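Local coordinates for immunogenic protein MPT63/MPB63 (Mycobacterium tuberculosis, PDB 1LMI) that is a secreted immunogenic antigen with a beta-sandwich fold, whose biochemical role in the bacterium has not been established, at residues S34-P39 and K104-V109; S29-S34 and T115-N120; A93-P96 and Q100-G103. All coordinates share one frame; numbering follows the deposited sequence.

Interaction 1. Residues S34-P39 and K104-V109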
# COMPACT_ATOMS: atom_id res chain seq x y z
N SER A 34 -14.65 -3.21 2.43
CA SER A 34 -15.08 -1.93 1.90
C SER A 34 -16.51 -2.05 1.35
O SER A 34 -16.93 -3.12 0.92
CB SER A 34 -14.14 -1.46 0.78
OG SER A 34 -14.33 -0.12 0.36
N THR A 35 -17.19 -0.94 1.38
CA THR A 35 -18.46 -0.78 0.68
C THR A 35 -18.21 -0.08 -0.66
O THR A 35 -19.15 0.07 -1.43
CB THR A 35 -19.43 0.10 1.47
OG1 THR A 35 -18.84 1.41 1.59
CG2 THR A 35 -19.64 -0.41 2.89
N ALA A 36 -16.97 0.35 -0.93
CA ALA A 36 -16.67 0.96 -2.22
C ALA A 36 -17.12 0.03 -3.35
O ALA A 36 -16.97 -1.18 -3.28
CB ALA A 36 -15.20 1.28 -2.45
N VAL A 37 -17.68 0.65 -4.37
CA VAL A 37 -17.89 -0.03 -5.65
C VAL A 37 -16.80 0.59 -6.53
O VAL A 37 -16.68 1.82 -6.57
CB VAL A 37 -19.33 0.13 -6.14
CG1 VAL A 37 -19.87 1.51 -5.78
CG2 VAL A 37 -19.46 -0.09 -7.64
N ILE A 38 -15.98 -0.25 -7.14
CA ILE A 38 -14.73 0.34 -7.66
C ILE A 38 -15.07 1.28 -8.80
O ILE A 38 -14.89 2.49 -8.75
CB ILE A 38 -13.76 -0.79 -8.02
CG1 ILE A 38 -13.18 -1.49 -6.78
CG2 ILE A 38 -12.65 -0.33 -8.95
CD1 ILE A 38 -12.02 -0.78 -6.14
N PRO A 39 -15.70 0.70 -9.77
CA PRO A 39 -15.33 -0.19 -10.85
C PRO A 39 -15.72 0.44 -12.18
O PRO A 39 -15.43 1.60 -12.41
CB PRO A 39 -16.22 -1.37 -10.41
CG PRO A 39 -17.53 -0.65 -10.25
CD PRO A 39 -17.20 0.78 -9.88
N LYS A 104 -7.12 6.20 -0.32
CA LYS A 104 -7.38 4.77 -0.26
C LYS A 104 -6.67 3.95 -1.32
O LYS A 104 -6.34 4.40 -2.41
CB LYS A 104 -8.89 4.55 -0.45
CG LYS A 104 -9.73 5.35 0.55
CD LYS A 104 -9.51 4.86 1.96
CE LYS A 104 -10.74 4.92 2.85
NZ LYS A 104 -11.51 6.18 2.78
N ILE A 105 -6.49 2.67 -0.97
CA ILE A 105 -6.05 1.65 -1.93
C ILE A 105 -7.05 0.51 -1.77
O ILE A 105 -7.60 0.32 -0.68
CB ILE A 105 -4.61 1.19 -1.66
CG1 ILE A 105 -4.36 0.79 -0.20
CG2 ILE A 105 -3.58 2.24 -2.10
CD1 ILE A 105 -3.00 0.18 0.05
N TYR A 106 -7.32 -0.23 -2.83
CA TYR A 106 -8.32 -1.29 -2.81
C TYR A 106 -7.77 -2.66 -3.20
O TYR A 106 -6.74 -2.74 -3.87
CB TYR A 106 -9.45 -0.89 -3.77
CG TYR A 106 -10.16 0.37 -3.29
CD1 TYR A 106 -11.10 0.27 -2.28
CD2 TYR A 106 -9.89 1.62 -3.83
CE1 TYR A 106 -11.77 1.39 -1.82
CE2 TYR A 106 -10.55 2.75 -3.37
CZ TYR A 106 -11.49 2.62 -2.37
OH TYR A 106 -12.13 3.76 -1.91
N PHE A 107 -8.47 -3.71 -2.80
CA PHE A 107 -8.09 -5.10 -3.08
C PHE A 107 -9.35 -5.93 -3.41
O PHE A 107 -10.42 -5.61 -2.88
CB PHE A 107 -7.38 -5.73 -1.88
CG PHE A 107 -6.26 -4.90 -1.29
CD1 PHE A 107 -4.98 -4.96 -1.79
CD2 PHE A 107 -6.54 -4.04 -0.23
CE1 PHE A 107 -3.99 -4.18 -1.25
CE2 PHE A 107 -5.53 -3.24 0.31
CZ PHE A 107 -4.25 -3.30 -0.20
N ASP A 108 -9.25 -6.96 -4.23
CA ASP A 108 -10.40 -7.84 -4.49
C ASP A 108 -10.20 -9.12 -3.71
O ASP A 108 -9.41 -9.98 -4.08
CB ASP A 108 -10.49 -8.11 -5.99
CG ASP A 108 -11.70 -8.90 -6.41
OD1 ASP A 108 -12.53 -9.20 -5.51
OD2 ASP A 108 -11.80 -9.21 -7.62
N VAL A 109 -10.87 -9.26 -2.55
CA VAL A 109 -10.58 -10.39 -1.68
C VAL A 109 -11.46 -11.58 -2.07
O VAL A 109 -12.67 -11.53 -1.91
CB VAL A 109 -10.78 -9.98 -0.20
CG1 VAL A 109 -10.70 -11.19 0.72
CG2 VAL A 109 -9.77 -8.91 0.21

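Interaction 2. Residues S29-S34 and T115-N120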
# COMPACT_ATOMS: atom_id res chain seq x y z
N SER A 29 -3.05 1.98 7.33
CA SER A 29 -3.96 1.76 8.45
C SER A 29 -5.36 1.49 7.93
O SER A 29 -5.66 1.65 6.74
CB SER A 29 -4.00 2.99 9.40
OG SER A 29 -4.50 4.09 8.67
N ASP A 30 -6.28 1.08 8.81
CA ASP A 30 -7.69 0.97 8.41
C ASP A 30 -7.89 0.02 7.21
O ASP A 30 -8.63 0.25 6.25
CB ASP A 30 -8.31 2.33 8.14
CG ASP A 30 -8.11 3.34 9.24
OD1 ASP A 30 -8.99 3.44 10.13
OD2 ASP A 30 -7.09 4.07 9.26
N LEU A 31 -7.22 -1.14 7.28
CA LEU A 31 -7.47 -2.24 6.39
C LEU A 31 -8.77 -2.95 6.76
O LEU A 31 -8.89 -3.49 7.87
CB LEU A 31 -6.30 -3.23 6.47
CG LEU A 31 -6.51 -4.56 5.73
CD1 LEU A 31 -6.51 -4.39 4.22
CD2 LEU A 31 -5.44 -5.56 6.14
N LYS A 32 -9.72 -2.93 5.84
CA LYS A 32 -11.06 -3.42 6.22
C LYS A 32 -11.93 -3.74 5.02
O LYS A 32 -11.62 -3.26 3.92
CB LYS A 32 -11.75 -2.37 7.09
CG LYS A 32 -12.02 -1.04 6.39
CD LYS A 32 -12.58 -0.04 7.41
CE LYS A 32 -12.64 1.36 6.84
NZ LYS A 32 -12.97 2.34 7.93
N SER A 33 -12.96 -4.55 5.24
CA SER A 33 -13.94 -4.75 4.16
C SER A 33 -14.51 -3.41 3.74
O SER A 33 -14.82 -2.56 4.57
CB SER A 33 -15.04 -5.71 4.61
OG SER A 33 -15.87 -5.93 3.44
N SER A 34 -14.65 -3.21 2.43
CA SER A 34 -15.08 -1.93 1.90
C SER A 34 -16.51 -2.05 1.35
O SER A 34 -16.93 -3.12 0.92
CB SER A 34 -14.14 -1.46 0.78
OG SER A 34 -14.33 -0.12 0.36
N THR A 115 -5.20 -9.55 6.84
CA THR A 115 -4.87 -8.87 8.07
C THR A 115 -3.55 -8.14 8.00
O THR A 115 -3.07 -7.58 9.00
CB THR A 115 -4.77 -9.89 9.23
OG1 THR A 115 -3.89 -10.97 8.89
CG2 THR A 115 -6.16 -10.45 9.43
N ILE A 116 -2.93 -8.16 6.83
CA ILE A 116 -1.59 -7.66 6.59
C ILE A 116 -1.58 -6.87 5.29
O ILE A 116 -2.31 -7.19 4.34
CB ILE A 116 -0.63 -8.85 6.46
CG1 ILE A 116 -0.50 -9.61 7.80
CG2 ILE A 116 0.74 -8.46 5.91
CD1 ILE A 116 0.02 -11.03 7.56
N VAL A 117 -0.77 -5.79 5.23
CA VAL A 117 -0.50 -5.16 3.94
C VAL A 117 1.01 -5.24 3.69
O VAL A 117 1.82 -5.08 4.60
CB VAL A 117 -0.99 -3.71 3.88
CG1 VAL A 117 -0.51 -2.97 2.64
CG2 VAL A 117 -2.51 -3.71 3.89
N ALA A 118 1.42 -5.54 2.46
CA ALA A 118 2.86 -5.63 2.18
C ALA A 118 3.17 -4.85 0.90
O ALA A 118 2.36 -4.93 -0.05
CB ALA A 118 3.29 -7.07 2.01
N MET A 119 4.29 -4.15 0.84
CA MET A 119 4.75 -3.55 -0.41
C MET A 119 5.87 -4.44 -0.96
O MET A 119 6.84 -4.67 -0.24
CB MET A 119 5.29 -2.11 -0.27
CG MET A 119 4.25 -1.04 0.01
SD MET A 119 4.95 0.67 -0.04
CE MET A 119 6.67 0.17 0.05
N ASN A 120 5.72 -4.90 -2.21
CA ASN A 120 6.71 -5.74 -2.88
C ASN A 120 7.00 -5.15 -4.25
O ASN A 120 6.07 -4.76 -4.95
CB ASN A 120 6.15 -7.15 -2.95
CG ASN A 120 6.99 -8.23 -3.64
OD1 ASN A 120 7.38 -9.21 -2.98
ND2 ASN A 120 7.21 -8.04 -4.92

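Interaction 3. Residues A93-P96 and Q100-G103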
# COMPACT_ATOMS: atom_id res chain seq x y z
N ALA A 93 0.55 11.15 -8.10
CA ALA A 93 1.44 12.26 -8.45
C ALA A 93 2.70 12.35 -7.60
O ALA A 93 2.72 11.97 -6.43
CB ALA A 93 0.68 13.58 -8.34
N THR A 94 3.77 12.88 -8.21
CA THR A 94 5.04 13.10 -7.52
C THR A 94 4.88 14.20 -6.48
O THR A 94 4.27 15.24 -6.72
CB THR A 94 6.13 13.53 -8.53
OG1 THR A 94 6.31 12.47 -9.47
CG2 THR A 94 7.49 13.74 -7.91
N ILE A 95 5.45 13.94 -5.30
CA ILE A 95 5.34 14.98 -4.25
C ILE A 95 6.73 15.42 -3.83
O ILE A 95 7.66 14.63 -3.67
CB ILE A 95 4.62 14.43 -3.02
CG1 ILE A 95 5.28 13.17 -2.50
CG2 ILE A 95 3.15 14.22 -3.35
CD1 ILE A 95 4.91 12.85 -1.05
N PRO A 96 6.92 16.72 -3.62
CA PRO A 96 8.21 17.24 -3.21
C PRO A 96 8.55 16.87 -1.76
O PRO A 96 7.66 16.55 -0.95
CB PRO A 96 8.03 18.76 -3.28
CG PRO A 96 6.56 18.99 -3.20
CD PRO A 96 5.88 17.75 -3.73
N GLN A 100 3.32 15.23 1.98
CA GLN A 100 2.71 13.91 2.14
C GLN A 100 1.54 13.78 1.18
O GLN A 100 1.01 14.80 0.71
CB GLN A 100 2.25 13.67 3.59
CG GLN A 100 3.37 13.92 4.58
CD GLN A 100 3.26 13.25 5.91
OE1 GLN A 100 2.53 12.27 6.05
NE2 GLN A 100 4.00 13.72 6.90
N SER A 101 1.13 12.52 0.96
CA SER A 101 -0.01 12.27 0.09
C SER A 101 -0.82 11.12 0.65
O SER A 101 -0.20 10.11 1.00
CB SER A 101 0.51 12.02 -1.33
OG SER A 101 -0.50 11.90 -2.29
N THR A 102 -2.14 11.25 0.75
CA THR A 102 -2.89 10.17 1.38
C THR A 102 -4.10 9.77 0.55
O THR A 102 -4.57 10.54 -0.30
CB THR A 102 -3.29 10.60 2.82
OG1 THR A 102 -3.72 9.48 3.57
CG2 THR A 102 -4.50 11.55 2.74
N GLY A 103 -4.60 8.57 0.83
CA GLY A 103 -5.86 8.19 0.17
C GLY A 103 -6.07 6.70 0.34
O GLY A 103 -5.34 5.99 1.03
O HOH W 1 0.78 11.45 -4.62

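Interaction 1. Residues S34-P39 and K104-V109
The methyl of Ala-36 packs obliquely against the ring of Tyr-106, its CB lying 3.5 Å from Tyr-106 CE1 and also near CZ and the phenol oxygen. At the root of the tyrosine side chain Ile-38 takes over. Its CD1 comes to 3.5 Å from Tyr-106 CB and stays almost as close to CG, while the two side chains run past each other in opposite directions. CG1 of Ile-38 stands anti to the carbonyl carbon (chi1 -72°), a setting that brings the end of the chain nearer to the tyrosine than its CB. Ser-34 approaches differently: its OG sits in the ring plane at the edge, 3.7 Å from Tyr-106 CE1. That oxygen also closes an ST turn by accepting the N-H of Ala-36, with Ser-34 OG and Ala-36 N 3.0 Å apart and the bond moderately bent at 153°. The turn is consistent with a fixed placement of the alanine methyl beside the ring. The irregular segment 34-39, which leaves strand 22-33, packs on the outer side of strand 100-109, one of the two outermost strands of the four-stranded sheet. Phe-107, next along that strand, points to the other side, where it packs on Ala-70 of the second sheet. Pro-87 touches Ala-36 and Leu-81 touches Ile-38. The polar ends are engaged by other parts of the chain: Tyr-106 OH bonds to the carbonyl of Pro-87, and Ser-34 OG to the carboxylate of Glu-49. Cohesion between the segments is thus mainly van der Waals, the hydroxyls bonding outside them and, for Ser-34, also within its own turn.

Interaction 2. Residues S29-S34 and T115-N120
Leu-31 reaches across to the 115-120 segment with both of its methyls. CD2 lies against backbone, 3.7 Å from Ile-116 N and equally far from Thr-115 C, and so rests on the peptide link between those two residues while also reaching Val-117 CG2. CD1 meets the same valine methyl, standing 4.1 Å from Val-117 CG2. The leucine has CG anti to its own N (chi1 171°) with chi2 at 70°, a common leucine rotamer that here turns both methyls to the valine and CD2 to the peptide as well. Val-117 answers with a single branch: CG1 is anti to the backbone N (chi1 170°), which leaves CG2 beside the N and anti to the carbonyl carbon, and it is CG2 that approaches the leucine methyls. The two side chains meet at a slant, in loose van der Waals contact. This is packing between the two sheets of the beta-sandwich, Leu-31 coming from strand 22-33 of the four-stranded antiparallel sheet and Val-117 from strand 116-120 of the mixed sheet. The peptide under Leu-31 CD2 belongs to a classic beta bulge, in which Thr-115 and Ile-116 both face Arg-71 of the neighbouring strand. Both turn their CB atoms away from Leu-31, and the Ile-116 side chain packs on Ile-128. Leu-31 also touches Trp-48 within its own sheet, and Val-117 is flanked by Phe-68 and Trp-129 in the mixed sheet and reaches Val-28 across the interface. At the start of segment 29-34, Ser-29 OG donates to Asp-30 OD2 over 2.7 Å, meeting the carboxylate oxygen on its anti side.

Interaction 3. Residues A93-P96 and Q100-G103
Segment 93-96 is extended but belongs to no regular strand, and it runs alongside the start of strand 100-109; the nearest pair of CA atoms is that of Ile-95 and Gln-100, 7.0 Å apart. At that spacing the link is made by the Ile-95 side chain and by one water. Ile-95 CD1 reaches Gln-100 CA at 4.0 Å, touching main chain, while the CB of Gln-100 points away from the loop. The other branch, CG2, lies 4.0 Å from Ser-101 CB. With CG1 between the backbone N and the carbonyl carbon (chi1 55°), the isoleucine spreads its branches over two successive residues of the strand. The short connection through residues 97-99 brings the chain back beside itself, leading the loop into this edge strand of the four-stranded sheet; the strand's inner neighbour is 46-56, where Val-54 pairs with Ser-101 and Ala-56 touches Ile-95. Ser-101 OG, swung anti to its backbone N (chi1 -174°), is placed to donate to the water, whose oxygen lies 2.7 Å from Ser-101 OG. The water in turn donates to Ala-93 O, also 2.7 Å from the water oxygen, bridging the loop carbonyl to the strand.

How the interactions relate
Along the chain the three contacts are nested: interaction 3 falls inside the loop closed by interaction 1, and that inside the loop closed by interaction 2. Interactions 1 and 3 both use strand 100-109, at its later and earlier parts, with centres about 20 Å apart, so two different loop segments pack on this outer strand. Interactions 1 and 2 are closer, about 11 Å between centres; they share Ser-34 and touch where Phe-107 CE2 lies 4.2 Å from Leu-31 CD1. Interaction 2 alone joins the two sheets, its centre about 19 Å from that of interaction 3. Loop packing on an outer strand and packing between sheets thus probably both contribute to holding the sandwich together.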